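Local structure of surface protein SPB1 (Streptococcus agalactiae, 4UZG) at residues K18-Y23 with T124-G129; G55-T60 with F91-P96; G186-L191 with E217-A222; T172-D177 with D223-I228; W97-T102 with D114-G119. The protein probably forms the shaft of the pilus 2b fibre of group B streptococcus, as the backbone subunit that sortase joins to its neighbours. All coordinates share one frame; numbering follows the deposited sequence.

Contact 1 of 5, residues K18-Y23 with T124-G129; sequences KYTITY and TVTYTG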
# COMPACT_ATOMS: atom_id res chain seq x y z
N LYS A 18 -5.55 -1.38 4.82
CA LYS A 18 -5.99 -2.07 6.03
C LYS A 18 -5.11 -3.26 6.28
O LYS A 18 -5.00 -4.17 5.43
CB LYS A 18 -7.45 -2.50 6.00
CG LYS A 18 -7.87 -3.01 7.37
CD LYS A 18 -9.38 -3.09 7.55
CE LYS A 18 -9.76 -3.09 9.03
NZ LYS A 18 -9.42 -1.79 9.69
N TYR A 19 -4.47 -3.22 7.44
CA TYR A 19 -3.58 -4.27 7.90
C TYR A 19 -4.28 -5.19 8.90
O TYR A 19 -5.09 -4.73 9.71
CB TYR A 19 -2.42 -3.64 8.65
CG TYR A 19 -1.43 -2.84 7.83
CD1 TYR A 19 -0.32 -3.45 7.27
CD2 TYR A 19 -1.56 -1.47 7.66
CE1 TYR A 19 0.64 -2.73 6.60
CE2 TYR A 19 -0.60 -0.73 6.96
CZ TYR A 19 0.50 -1.36 6.44
OH TYR A 19 1.44 -0.58 5.80
N THR A 20 -3.91 -6.46 8.87
CA THR A 20 -4.36 -7.44 9.84
C THR A 20 -3.17 -8.22 10.38
O THR A 20 -2.40 -8.78 9.60
CB THR A 20 -5.38 -8.43 9.22
OG1 THR A 20 -6.48 -7.69 8.69
CG2 THR A 20 -5.92 -9.39 10.27
N ILE A 21 -3.03 -8.23 11.70
CA ILE A 21 -2.03 -9.05 12.39
C ILE A 21 -2.80 -10.16 13.08
O ILE A 21 -3.73 -9.89 13.84
CB ILE A 21 -1.27 -8.24 13.45
CG1 ILE A 21 -0.53 -7.06 12.81
CG2 ILE A 21 -0.33 -9.16 14.22
CD1 ILE A 21 -0.13 -6.01 13.84
N THR A 22 -2.41 -11.40 12.85
CA THR A 22 -3.09 -12.58 13.40
C THR A 22 -2.05 -13.44 14.14
O THR A 22 -0.99 -13.74 13.57
CB THR A 22 -3.79 -13.41 12.25
OG1 THR A 22 -4.71 -12.56 11.54
CG2 THR A 22 -4.52 -14.63 12.78
N TYR A 23 -2.38 -13.87 15.37
CA TYR A 23 -1.53 -14.74 16.16
C TYR A 23 -2.42 -15.83 16.72
O TYR A 23 -3.30 -15.57 17.53
CB TYR A 23 -0.89 -13.94 17.27
CG TYR A 23 0.02 -14.72 18.19
CD1 TYR A 23 1.35 -14.93 17.87
CD2 TYR A 23 -0.44 -15.15 19.43
CE1 TYR A 23 2.20 -15.57 18.73
CE2 TYR A 23 0.40 -15.81 20.31
CZ TYR A 23 1.72 -16.01 19.95
OH TYR A 23 2.56 -16.64 20.83
N THR A 124 -6.23 -11.01 17.15
CA THR A 124 -6.24 -10.29 15.88
C THR A 124 -6.18 -8.79 16.18
O THR A 124 -6.94 -8.29 17.00
CB THR A 124 -7.50 -10.61 15.02
OG1 THR A 124 -7.64 -12.03 14.93
CG2 THR A 124 -7.39 -10.04 13.64
N VAL A 125 -5.30 -8.09 15.47
CA VAL A 125 -5.27 -6.64 15.49
C VAL A 125 -5.44 -6.16 14.06
O VAL A 125 -4.62 -6.48 13.20
CB VAL A 125 -3.94 -6.09 16.08
CG1 VAL A 125 -3.90 -4.56 16.01
CG2 VAL A 125 -3.72 -6.57 17.50
N THR A 126 -6.48 -5.39 13.81
CA THR A 126 -6.61 -4.71 12.54
C THR A 126 -6.36 -3.23 12.76
O THR A 126 -6.67 -2.68 13.82
CB THR A 126 -7.97 -4.92 11.90
OG1 THR A 126 -8.99 -4.32 12.70
CG2 THR A 126 -8.27 -6.37 11.69
N TYR A 127 -5.78 -2.56 11.76
CA TYR A 127 -5.54 -1.13 11.84
C TYR A 127 -5.33 -0.64 10.41
O TYR A 127 -5.24 -1.44 9.48
CB TYR A 127 -4.32 -0.81 12.74
CG TYR A 127 -2.98 -1.23 12.16
CD1 TYR A 127 -2.48 -2.51 12.32
CD2 TYR A 127 -2.23 -0.33 11.42
CE1 TYR A 127 -1.26 -2.88 11.76
CE2 TYR A 127 -1.01 -0.69 10.86
CZ TYR A 127 -0.54 -1.97 11.04
OH TYR A 127 0.67 -2.37 10.50
N THR A 128 -5.26 0.68 10.24
CA THR A 128 -5.06 1.23 8.92
C THR A 128 -3.88 2.20 8.88
O THR A 128 -3.41 2.72 9.90
CB THR A 128 -6.32 1.94 8.40
OG1 THR A 128 -6.61 3.02 9.28
CG2 THR A 128 -7.50 0.99 8.32
N GLY A 129 -3.42 2.43 7.65
CA GLY A 129 -2.47 3.48 7.35
C GLY A 129 -2.82 4.07 5.99
O GLY A 129 -3.73 3.59 5.31
O HOH W 1 -9.26 -1.59 12.38
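Y19 and Y127 lie with their ring planes only 8° apart. The rings are slid past each other and barely overlap, with centroids 4.7 Å apart. Y127 OH sits over one face of the Y19 ring, 3.4 Å from Y19 CG. In return Y19 CB lies over the Y127 ring, a CH-pi contact of 3.6 Å from Y19 CB to the centroid. Y127 holds CG between its backbone N and carbonyl carbon (chi1 70°), which brings the ring across to the strand of Y19. I21 CD1 touches the edge of the same ring, 3.9 Å from Y127 CE1.

The opposite face of the sheet carries K18 and the threonines. T20 and T126 run side by side, with T20 OG1 3.7 Å from T126 CG2. T126 OG1 bonds a water 2.8 Å away. In one of its two conformers K18 reaches over to T126, and K18 NZ would then donate to the same water; this link is doubtful.

The backbones form a regular antiparallel ladder. Y19-Y127 and I21-V125 are the hydrogen-bonded pairs, and I21 N to V125 O is 2.8 Å and nearly straight. Strand 4-6 continues the sheet beyond 18-23, and strand 50-62 continues it beyond 124-129. Y127 OH has a weak bond to D42. The ladder therefore separates two chemistries: one face is buried and largely aromatic and aliphatic, the other polar and, at T126 OG1, hydrated.

Contact 2 of 5, residues G55-T60 with F91-P96; sequences GSYEVT and FTITIP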
# COMPACT_ATOMS: atom_id res chain seq x y z
N GLY A 55 -4.87 5.31 16.49
CA GLY A 55 -6.21 5.12 17.01
C GLY A 55 -7.13 4.28 16.14
O GLY A 55 -8.33 4.21 16.42
N SER A 56 -6.62 3.61 15.10
CA SER A 56 -7.48 2.89 14.16
C SER A 56 -7.68 1.41 14.51
O SER A 56 -8.27 0.68 13.74
CB SER A 56 -6.93 3.03 12.75
OG SER A 56 -5.67 2.39 12.62
N TYR A 57 -7.19 0.98 15.67
CA TYR A 57 -7.15 -0.46 15.99
C TYR A 57 -8.49 -1.05 16.32
O TYR A 57 -9.34 -0.42 16.96
CB TYR A 57 -6.23 -0.73 17.22
CG TYR A 57 -4.98 0.06 17.14
CD1 TYR A 57 -3.93 -0.33 16.32
CD2 TYR A 57 -4.88 1.28 17.79
CE1 TYR A 57 -2.82 0.46 16.12
CE2 TYR A 57 -3.76 2.08 17.62
CZ TYR A 57 -2.75 1.68 16.76
OH TYR A 57 -1.64 2.46 16.55
N GLU A 58 -8.65 -2.30 15.91
CA GLU A 58 -9.67 -3.18 16.46
C GLU A 58 -8.90 -4.41 16.95
O GLU A 58 -8.19 -5.05 16.17
CB GLU A 58 -10.72 -3.56 15.43
CG GLU A 58 -11.82 -4.43 15.99
CD GLU A 58 -13.12 -3.69 16.16
OE1 GLU A 58 -13.09 -2.46 16.37
OE2 GLU A 58 -14.19 -4.33 16.09
N VAL A 59 -9.05 -4.71 18.24
CA VAL A 59 -8.29 -5.77 18.88
C VAL A 59 -9.28 -6.80 19.40
O VAL A 59 -10.16 -6.47 20.19
CB VAL A 59 -7.43 -5.23 20.04
CG1 VAL A 59 -6.56 -6.34 20.60
CG2 VAL A 59 -6.59 -4.03 19.58
N THR A 60 -9.14 -8.05 18.96
CA THR A 60 -10.04 -9.11 19.37
C THR A 60 -9.29 -10.36 19.78
O THR A 60 -8.17 -10.64 19.34
CB THR A 60 -11.03 -9.49 18.24
OG1 THR A 60 -10.29 -9.97 17.11
CG2 THR A 60 -11.94 -8.35 17.82
N PHE A 91 3.60 1.33 16.81
CA PHE A 91 2.77 1.10 17.98
C PHE A 91 3.15 -0.18 18.69
O PHE A 91 3.71 -1.11 18.08
CB PHE A 91 1.28 1.11 17.64
CG PHE A 91 0.80 -0.05 16.79
CD1 PHE A 91 0.44 -1.24 17.36
CD2 PHE A 91 0.72 0.08 15.40
CE1 PHE A 91 -0.02 -2.29 16.59
CE2 PHE A 91 0.26 -0.96 14.61
CZ PHE A 91 -0.11 -2.16 15.20
N THR A 92 2.80 -0.23 19.97
CA THR A 92 2.89 -1.41 20.79
C THR A 92 1.57 -1.56 21.54
O THR A 92 1.12 -0.63 22.20
CB THR A 92 4.03 -1.28 21.83
OG1 THR A 92 5.26 -1.08 21.15
CG2 THR A 92 4.11 -2.53 22.70
N ILE A 93 0.98 -2.74 21.43
CA ILE A 93 -0.23 -3.10 22.14
C ILE A 93 0.10 -4.21 23.13
O ILE A 93 0.69 -5.22 22.76
CB ILE A 93 -1.33 -3.54 21.15
CG1 ILE A 93 -1.91 -2.31 20.46
CG2 ILE A 93 -2.45 -4.33 21.86
CD1 ILE A 93 -2.79 -2.59 19.28
N THR A 94 -0.27 -4.02 24.40
CA THR A 94 -0.02 -5.02 25.43
C THR A 94 -1.38 -5.49 25.93
O THR A 94 -2.18 -4.69 26.39
CB THR A 94 0.80 -4.42 26.58
OG1 THR A 94 2.03 -3.93 26.05
CG2 THR A 94 1.10 -5.46 27.63
N ILE A 95 -1.62 -6.79 25.83
CA ILE A 95 -2.89 -7.38 26.22
C ILE A 95 -2.66 -8.15 27.54
O ILE A 95 -2.00 -9.18 27.56
CB ILE A 95 -3.43 -8.34 25.16
CG1 ILE A 95 -3.59 -7.62 23.81
CG2 ILE A 95 -4.74 -8.96 25.63
CD1 ILE A 95 -4.00 -8.52 22.66
N PRO A 96 -3.20 -7.65 28.66
CA PRO A 96 -3.07 -8.42 29.90
C PRO A 96 -3.84 -9.74 29.78
O PRO A 96 -4.93 -9.78 29.20
CB PRO A 96 -3.66 -7.48 30.97
CG PRO A 96 -4.58 -6.61 30.24
CD PRO A 96 -3.95 -6.41 28.87
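Y57 and F91 make an edge-to-face aromatic pair. The edge of Y57 points at the face of F91, with the planes at 60° and the centroids 4.7 Å apart. Y57 CE1 stands over the centre of the F91 ring and is 3.6 Å from F91 CD2. The two side chains overlap head to root, so Y57 OH ends beside the base of the other residue, 3.4 Å from F91 CB. A chi1 of 68° turns the F91 ring so that one face meets Y57 CE1. The F91 ring is also in an edge-to-face pair with Y127.

No hydrogen bond joins the two segments. The closest CA atoms, those of V59 and I93, are 9.1 Å apart, so side chains alone bridge the space. Strands 50-62 and 90-96 are separated in the sheet by strands 68-73 and 81-87. Their side chains meet across an interior, consistent with a sheet that folds over on itself in a sandwich-like core.

The aliphatic contacts fill this interior. I93 CD1 lies over one face of the Y57 ring, 3.9 Å from Y57 CD1. V59 and I93 meet tip to tip, with V59 CG2 4.1 Å from I93 CD1. The other branch, V59 CG1, passes alongside I95, 3.9 Å from I95 CD1. L71 packs against both V59 and I95.

One polar group lies among these buried residues. Y57 OH is hydrogen-bonded to E86 OE2.

Contact 3 of 5, residues G186-L191 with E217-A222; sequences GAIFVL and EYTTGA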
# COMPACT_ATOMS: atom_id res chain seq x y z
N GLY A 186 7.43 17.70 -25.29
CA GLY A 186 6.40 18.71 -25.39
C GLY A 186 4.99 18.22 -25.61
O GLY A 186 4.08 19.05 -25.67
N ALA A 187 4.78 16.91 -25.74
CA ALA A 187 3.40 16.40 -25.82
C ALA A 187 2.79 16.47 -24.43
O ALA A 187 3.48 16.26 -23.44
CB ALA A 187 3.41 14.96 -26.28
N ILE A 188 1.49 16.76 -24.37
CA ILE A 188 0.78 16.84 -23.11
C ILE A 188 -0.24 15.70 -23.06
O ILE A 188 -1.04 15.54 -23.98
CB ILE A 188 0.06 18.19 -22.90
CG1 ILE A 188 1.07 19.34 -23.03
CG2 ILE A 188 -0.66 18.22 -21.54
CD1 ILE A 188 0.44 20.71 -22.96
N PHE A 189 -0.21 14.94 -21.96
CA PHE A 189 -1.15 13.85 -21.70
C PHE A 189 -1.85 14.05 -20.38
O PHE A 189 -1.31 14.64 -19.44
CB PHE A 189 -0.41 12.51 -21.63
CG PHE A 189 0.04 11.97 -22.96
CD1 PHE A 189 1.22 12.41 -23.55
CD2 PHE A 189 -0.74 11.07 -23.67
CE1 PHE A 189 1.63 11.93 -24.76
CE2 PHE A 189 -0.33 10.60 -24.89
CZ PHE A 189 0.84 11.04 -25.46
N VAL A 190 -3.06 13.50 -20.31
CA VAL A 190 -3.73 13.19 -19.06
C VAL A 190 -3.97 11.68 -19.01
O VAL A 190 -3.95 11.01 -20.04
CB VAL A 190 -5.04 14.00 -18.89
CG1 VAL A 190 -4.73 15.48 -18.83
CG2 VAL A 190 -6.06 13.69 -19.97
N LEU A 191 -4.16 11.17 -17.80
CA LEU A 191 -4.39 9.75 -17.58
C LEU A 191 -5.84 9.52 -17.18
O LEU A 191 -6.33 10.13 -16.23
CB LEU A 191 -3.46 9.20 -16.51
CG LEU A 191 -3.45 7.67 -16.38
CD1 LEU A 191 -2.81 7.04 -17.58
CD2 LEU A 191 -2.74 7.23 -15.10
N GLU A 217 -1.97 17.69 -15.98
CA GLU A 217 -1.34 17.61 -17.29
C GLU A 217 0.14 17.28 -17.16
O GLU A 217 0.88 17.96 -16.46
CB GLU A 217 -1.49 18.93 -18.05
CG GLU A 217 -2.91 19.18 -18.49
CD GLU A 217 -3.09 20.35 -19.46
OE1 GLU A 217 -2.13 21.10 -19.68
OE2 GLU A 217 -4.20 20.51 -20.01
N TYR A 218 0.56 16.23 -17.87
CA TYR A 218 1.94 15.78 -17.90
C TYR A 218 2.52 16.11 -19.27
O TYR A 218 1.92 15.77 -20.29
CB TYR A 218 2.01 14.26 -17.66
CG TYR A 218 1.62 13.86 -16.27
CD1 TYR A 218 2.58 13.81 -15.26
CD2 TYR A 218 0.31 13.52 -15.93
CE1 TYR A 218 2.23 13.43 -13.96
CE2 TYR A 218 -0.04 13.16 -14.65
CZ TYR A 218 0.93 13.09 -13.67
OH TYR A 218 0.58 12.74 -12.37
N THR A 219 3.71 16.70 -19.29
CA THR A 219 4.41 17.02 -20.52
C THR A 219 5.60 16.09 -20.71
O THR A 219 6.40 15.90 -19.78
CB THR A 219 4.89 18.50 -20.49
OG1 THR A 219 3.77 19.36 -20.38
CG2 THR A 219 5.59 18.86 -21.76
N THR A 220 5.76 15.55 -21.92
CA THR A 220 6.92 14.70 -22.19
C THR A 220 8.20 15.55 -22.16
O THR A 220 8.25 16.67 -22.69
CB THR A 220 6.79 13.92 -23.50
OG1 THR A 220 6.67 14.84 -24.59
CG2 THR A 220 5.59 12.99 -23.47
N GLY A 221 9.21 15.01 -21.48
CA GLY A 221 10.45 15.73 -21.30
C GLY A 221 11.33 15.72 -22.51
O GLY A 221 10.98 15.22 -23.59
N ALA A 222 12.54 16.26 -22.33
CA ALA A 222 13.51 16.33 -23.41
C ALA A 222 13.84 14.94 -23.96
O ALA A 222 14.23 14.82 -25.12
CB ALA A 222 14.77 17.02 -22.94
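T220 OG1 is gripped by two groups: it accepts from A187 N, 3.0 Å away, and donates to L184 O. With chi1 at 61°, the hydroxyl of T220 faces the turn at G186-A187. G186 N lies equally near to T220 OG1, but its N-H points elsewhere. It goes to T220 O, 2.9 Å from G186 N, in an almost straight bond of 178°. T220 N completes the set by donating to A187 O at 2.8 Å. Three bonds thus tie this end across the two segments, and the T220 hydroxyl adds a fourth to L184.

Beyond this end the segments pair as antiparallel strands. F189 and Y218 are the hydrogen-bonded pair, with F189 N to Y218 O 2.8 Å. I188 and T219 are the non-hydrogen-bonded pair, and I188 CG1 touches T219 OG1 at 3.8 Å. On this outer side E217 reaches across I188, with E217 CB 3.7 Å from I188 CG2. Further along, E217 CG lies beside V190 CG1 at 4.1 Å, pointing the same way. The E217 contacts here are made through its aliphatic part and flank of its carboxylate, not by a salt bridge.

The arrangement belongs to the prealbumin-like domain. Strand 218-219 is the outermost strand of a four-stranded antiparallel sheet, and strand 188-192 joins it to strand 234-240. F189, Y218 and T220 all touch I226 of strand 225-231, which belongs to the facing sheet.

Contact 4 of 5, residues T172-D177 with D223-I228; sequences TIKKID and DGIITI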
# COMPACT_ATOMS: atom_id res chain seq x y z
N THR A 172 5.66 4.48 -17.22
CA THR A 172 6.64 5.33 -17.89
C THR A 172 6.23 5.42 -19.36
O THR A 172 6.28 4.42 -20.08
CB THR A 172 8.05 4.77 -17.75
OG1 THR A 172 8.38 4.67 -16.36
CG2 THR A 172 9.08 5.67 -18.44
N ILE A 173 5.77 6.59 -19.77
CA ILE A 173 5.30 6.83 -21.13
C ILE A 173 6.44 7.36 -21.97
O ILE A 173 7.09 8.32 -21.57
CB ILE A 173 4.16 7.88 -21.13
CG1 ILE A 173 3.01 7.50 -20.21
CG2 ILE A 173 3.65 8.11 -22.55
CD1 ILE A 173 2.08 8.69 -19.85
N LYS A 174 6.67 6.75 -23.13
CA LYS A 174 7.62 7.27 -24.09
C LYS A 174 6.88 7.69 -25.34
O LYS A 174 6.18 6.91 -25.96
CB LYS A 174 8.69 6.27 -24.48
CG LYS A 174 9.73 6.89 -25.46
CD LYS A 174 10.95 6.02 -25.71
CE LYS A 174 10.59 4.73 -26.43
NZ LYS A 174 11.73 3.77 -26.52
N LYS A 175 7.07 8.94 -25.71
CA LYS A 175 6.42 9.51 -26.88
C LYS A 175 7.41 9.56 -28.03
O LYS A 175 8.51 10.11 -27.87
CB LYS A 175 5.98 10.94 -26.54
CG LYS A 175 5.17 11.60 -27.59
CD LYS A 175 3.91 10.77 -27.71
CE LYS A 175 2.96 11.27 -28.71
NZ LYS A 175 3.49 11.22 -30.09
N ILE A 176 7.03 9.00 -29.17
CA ILE A 176 7.89 8.97 -30.34
C ILE A 176 7.14 9.39 -31.61
O ILE A 176 5.92 9.43 -31.66
CB ILE A 176 8.52 7.57 -30.56
CG1 ILE A 176 7.47 6.53 -31.00
CG2 ILE A 176 9.33 7.13 -29.34
CD1 ILE A 176 8.07 5.23 -31.45
N ASP A 177 7.93 9.71 -32.62
CA ASP A 177 7.45 9.82 -34.00
C ASP A 177 7.29 8.40 -34.56
O ASP A 177 8.23 7.61 -34.52
CB ASP A 177 8.51 10.62 -34.79
CG ASP A 177 8.16 10.83 -36.24
OD1 ASP A 177 7.85 9.86 -36.96
OD2 ASP A 177 8.32 11.98 -36.67
N ASP A 223 13.66 13.92 -23.12
CA ASP A 223 13.86 12.51 -23.46
C ASP A 223 12.60 11.81 -23.98
O ASP A 223 12.61 10.61 -24.23
CB ASP A 223 14.41 11.75 -22.24
CG ASP A 223 13.52 11.87 -21.00
OD1 ASP A 223 12.47 12.55 -21.05
OD2 ASP A 223 13.89 11.29 -19.93
N GLY A 224 11.52 12.56 -24.15
CA GLY A 224 10.26 11.97 -24.60
C GLY A 224 9.43 11.28 -23.52
O GLY A 224 8.44 10.64 -23.84
N ILE A 225 9.82 11.40 -22.27
CA ILE A 225 9.26 10.57 -21.21
C ILE A 225 8.35 11.36 -20.28
O ILE A 225 8.62 12.53 -19.92
CB ILE A 225 10.39 9.93 -20.37
CG1 ILE A 225 11.29 9.04 -21.24
CG2 ILE A 225 9.83 9.17 -19.17
CD1 ILE A 225 10.59 7.90 -21.84
N ILE A 226 7.29 10.69 -19.82
CA ILE A 226 6.51 11.04 -18.64
C ILE A 226 6.57 9.84 -17.70
O ILE A 226 6.33 8.71 -18.14
CB ILE A 226 5.02 11.28 -18.99
CG1 ILE A 226 4.86 12.55 -19.82
CG2 ILE A 226 4.15 11.37 -17.72
CD1 ILE A 226 3.55 12.60 -20.59
N THR A 227 6.81 10.09 -16.41
CA THR A 227 6.71 9.03 -15.41
C THR A 227 5.59 9.35 -14.44
O THR A 227 5.57 10.42 -13.84
CB THR A 227 8.05 8.86 -14.65
OG1 THR A 227 9.10 8.64 -15.59
CG2 THR A 227 7.99 7.68 -13.71
N ILE A 228 4.67 8.40 -14.26
CA ILE A 228 3.60 8.51 -13.27
C ILE A 228 3.79 7.36 -12.29
O ILE A 228 3.68 6.20 -12.66
CB ILE A 228 2.19 8.47 -13.91
CG1 ILE A 228 2.06 9.53 -15.02
CG2 ILE A 228 1.15 8.65 -12.82
CD1 ILE A 228 0.75 9.48 -15.78
O HOH W 2 10.48 6.27 -15.46
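I225 lies across T172, I173 and K174. Its CB is 3.9 Å from I173 O. The CG2 branch, anti to the backbone N, packs on T172 CG2 at 3.7 Å. The CG1 branch carries CD1, and chi2 of -63° folds that tip over the partner strand. There I225 CD1 meets I173 O at 3.5 Å and K174 CB at 3.6 Å. The tip thus covers the backbone at the middle of the opposite strand.

On the other face I173 and I226 lie side by side and point the same way, with I173 CD1 4.0 Å from I226 CG2. I173 N bonds I226 O, and the reverse bond completes this hydrogen-bonded pair.

These two antiparallel strands belong to a three-stranded sheet of the prealbumin-like domain. Strand 169-177 is its centre, between strands 225-231 and 273-279. K175 NZ is joined covalently to N279 CG, an isopeptide bond that ties strand 169-177 to strand 273-279. K175 also packs on E240. Its backbone N bonds G224 O, so the N-H at the root of the cross-linked side chain is held from segment 223-228.

D223 OD1 accepts from I225 N at 3.1 Å, forming an Asx turn at the entry of the strand. The N-H reaches this oxygen from above the carboxylate plane. At the far end a water bridges T172 OG1 and T227 OG1, with T227 OG1 2.7 Å from it.

Contact 5 of 5, residues W97-T102 with D114-G119; sequences WAATNT and DFFYKG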
# COMPACT_ATOMS: atom_id res chain seq x y z
N TRP A 97 -3.28 -10.79 30.34
CA TRP A 97 -3.77 -12.15 30.12
C TRP A 97 -4.22 -12.81 31.42
O TRP A 97 -4.92 -13.83 31.39
CB TRP A 97 -2.66 -12.99 29.46
CG TRP A 97 -3.17 -14.06 28.55
CD1 TRP A 97 -3.06 -15.41 28.73
CD2 TRP A 97 -3.85 -13.87 27.31
NE1 TRP A 97 -3.63 -16.07 27.68
CE2 TRP A 97 -4.12 -15.15 26.80
CE3 TRP A 97 -4.22 -12.75 26.57
CZ2 TRP A 97 -4.77 -15.35 25.58
CZ3 TRP A 97 -4.87 -12.94 25.36
CH2 TRP A 97 -5.13 -14.23 24.88
N ALA A 98 -3.82 -12.24 32.55
CA ALA A 98 -4.17 -12.80 33.85
C ALA A 98 -4.13 -11.66 34.85
O ALA A 98 -3.48 -10.64 34.63
CB ALA A 98 -3.18 -13.92 34.27
N ALA A 99 -4.80 -11.85 35.99
CA ALA A 99 -4.89 -10.81 37.00
C ALA A 99 -3.57 -10.56 37.71
O ALA A 99 -3.35 -9.46 38.23
CB ALA A 99 -5.97 -11.15 38.03
N THR A 100 -2.71 -11.57 37.78
CA THR A 100 -1.38 -11.46 38.41
C THR A 100 -0.35 -12.22 37.59
O THR A 100 -0.71 -13.03 36.73
CB THR A 100 -1.36 -12.03 39.84
OG1 THR A 100 -1.61 -13.44 39.80
CG2 THR A 100 -2.39 -11.35 40.71
N ASN A 101 0.94 -12.01 37.86
CA ASN A 101 2.00 -12.58 37.01
C ASN A 101 2.54 -13.96 37.37
O ASN A 101 3.21 -14.60 36.54
CB ASN A 101 3.19 -11.64 36.92
CG ASN A 101 2.79 -10.25 36.51
OD1 ASN A 101 1.73 -10.05 35.92
ND2 ASN A 101 3.62 -9.27 36.85
N THR A 102 2.25 -14.42 38.57
CA THR A 102 2.74 -15.72 39.04
C THR A 102 1.56 -16.60 39.40
O THR A 102 0.47 -16.10 39.64
CB THR A 102 3.65 -15.55 40.26
OG1 THR A 102 2.94 -14.81 41.26
CG2 THR A 102 4.92 -14.80 39.87
N ASP A 114 -5.79 -17.21 37.72
CA ASP A 114 -6.58 -16.01 37.48
C ASP A 114 -6.49 -15.50 36.04
O ASP A 114 -6.58 -14.30 35.79
CB ASP A 114 -6.20 -14.91 38.49
CG ASP A 114 -4.73 -14.57 38.47
OD1 ASP A 114 -4.04 -14.88 37.48
OD2 ASP A 114 -4.27 -13.95 39.46
N PHE A 115 -6.34 -16.44 35.13
CA PHE A 115 -6.38 -16.15 33.70
C PHE A 115 -7.72 -15.57 33.27
O PHE A 115 -8.78 -15.99 33.76
CB PHE A 115 -6.13 -17.43 32.91
CG PHE A 115 -4.77 -18.01 33.13
CD1 PHE A 115 -3.64 -17.36 32.66
CD2 PHE A 115 -4.59 -19.21 33.82
CE1 PHE A 115 -2.38 -17.88 32.85
CE2 PHE A 115 -3.33 -19.73 34.03
CZ PHE A 115 -2.23 -19.07 33.54
N PHE A 116 -7.69 -14.66 32.30
CA PHE A 116 -8.91 -14.08 31.76
C PHE A 116 -9.56 -14.92 30.68
O PHE A 116 -10.78 -14.86 30.49
CB PHE A 116 -8.65 -12.69 31.17
CG PHE A 116 -8.02 -11.72 32.13
CD1 PHE A 116 -8.33 -11.71 33.48
CD2 PHE A 116 -7.10 -10.79 31.66
CE1 PHE A 116 -7.74 -10.80 34.32
CE2 PHE A 116 -6.50 -9.87 32.49
CZ PHE A 116 -6.82 -9.86 33.84
N TYR A 117 -8.76 -15.70 29.95
CA TYR A 117 -9.19 -16.40 28.76
C TYR A 117 -8.85 -17.87 28.94
O TYR A 117 -8.02 -18.26 29.78
CB TYR A 117 -8.51 -15.79 27.52
CG TYR A 117 -8.66 -14.28 27.50
CD1 TYR A 117 -9.91 -13.68 27.39
CD2 TYR A 117 -7.56 -13.44 27.68
CE1 TYR A 117 -10.06 -12.28 27.44
CE2 TYR A 117 -7.70 -12.04 27.71
CZ TYR A 117 -8.96 -11.48 27.61
OH TYR A 117 -9.16 -10.12 27.66
N LYS A 118 -9.55 -18.71 28.20
CA LYS A 118 -9.32 -20.14 28.32
C LYS A 118 -9.12 -20.75 26.95
O LYS A 118 -9.52 -20.19 25.91
CB LYS A 118 -10.42 -20.83 29.10
CG LYS A 118 -11.80 -20.56 28.58
CD LYS A 118 -12.87 -21.25 29.42
CE LYS A 118 -14.24 -21.13 28.75
NZ LYS A 118 -15.30 -21.89 29.47
N GLY A 119 -8.43 -21.89 26.97
CA GLY A 119 -8.17 -22.66 25.79
C GLY A 119 -7.18 -21.97 24.87
O GLY A 119 -6.28 -21.26 25.31
O HOH W 3 -5.98 -15.90 29.87
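W97 and Y117 form the tight side of this contact. The edge of Y117 points at the face of the six-membered ring of W97, with the planes at 55°. Y117 CD2 is 3.6 Å from W97 CZ3. F116 lies with one ring face over the backbone of A98, and F116 CZ is 3.4 Å from A98 C. F115 turns the other way; its ring edge lies near W97 O, and F115 CD1 touches A98 CB at 3.8 Å. Y38 packs on W97 and I61 on both W97 and Y117. Y117 OH bonds G80 N.

The two segments are the two legs of the long loop between strands 90-96 and 121-131. They run antiparallel without being regular strands, and a single bridge joins A98 to F115. F116 N donates to W97 O at 3.0 Å, and A99 N to D114 O at the same distance. Each donor stands well above the carbonyl plane, so neither N-H is directed at a carbonyl lone pair. A water accepts from Y117 N and probably donates to W97 O.

Toward the tip of the loop the contact thins out and becomes polar. T100 OG1 donates to D114 OD2 at 2.7 Å, using the syn lone pair of that oxygen, while D114 OD1 makes a salt bridge with K34. T100 is exposed, the CB of A99 lies against the D114 carboxylate, and residues 104-112 beyond are not modelled.

Contacts 1, 2 and 5 share the N-terminal half of the chain, and contacts 3 and 4 the prealbumin-like domain. Contacts 1 and 2 are continuous: T126 O and E58 N are 2.9 Å apart, a probable hydrogen bond. Contact 5 closes the far end of this half and touches contact 2 where P96 O meets F116 CD2 at 3.4 Å. In the other half contacts 3 and 4 have centres about 8 Å apart. T220 CG2 packs on K175 CB at 3.7 Å, at the root of the lysine that carries the isopeptide cross-link. The centres of contacts 1 and 4 are about 39 Å apart. The side chain of Y117 lies about 10 Å from a bound calcium.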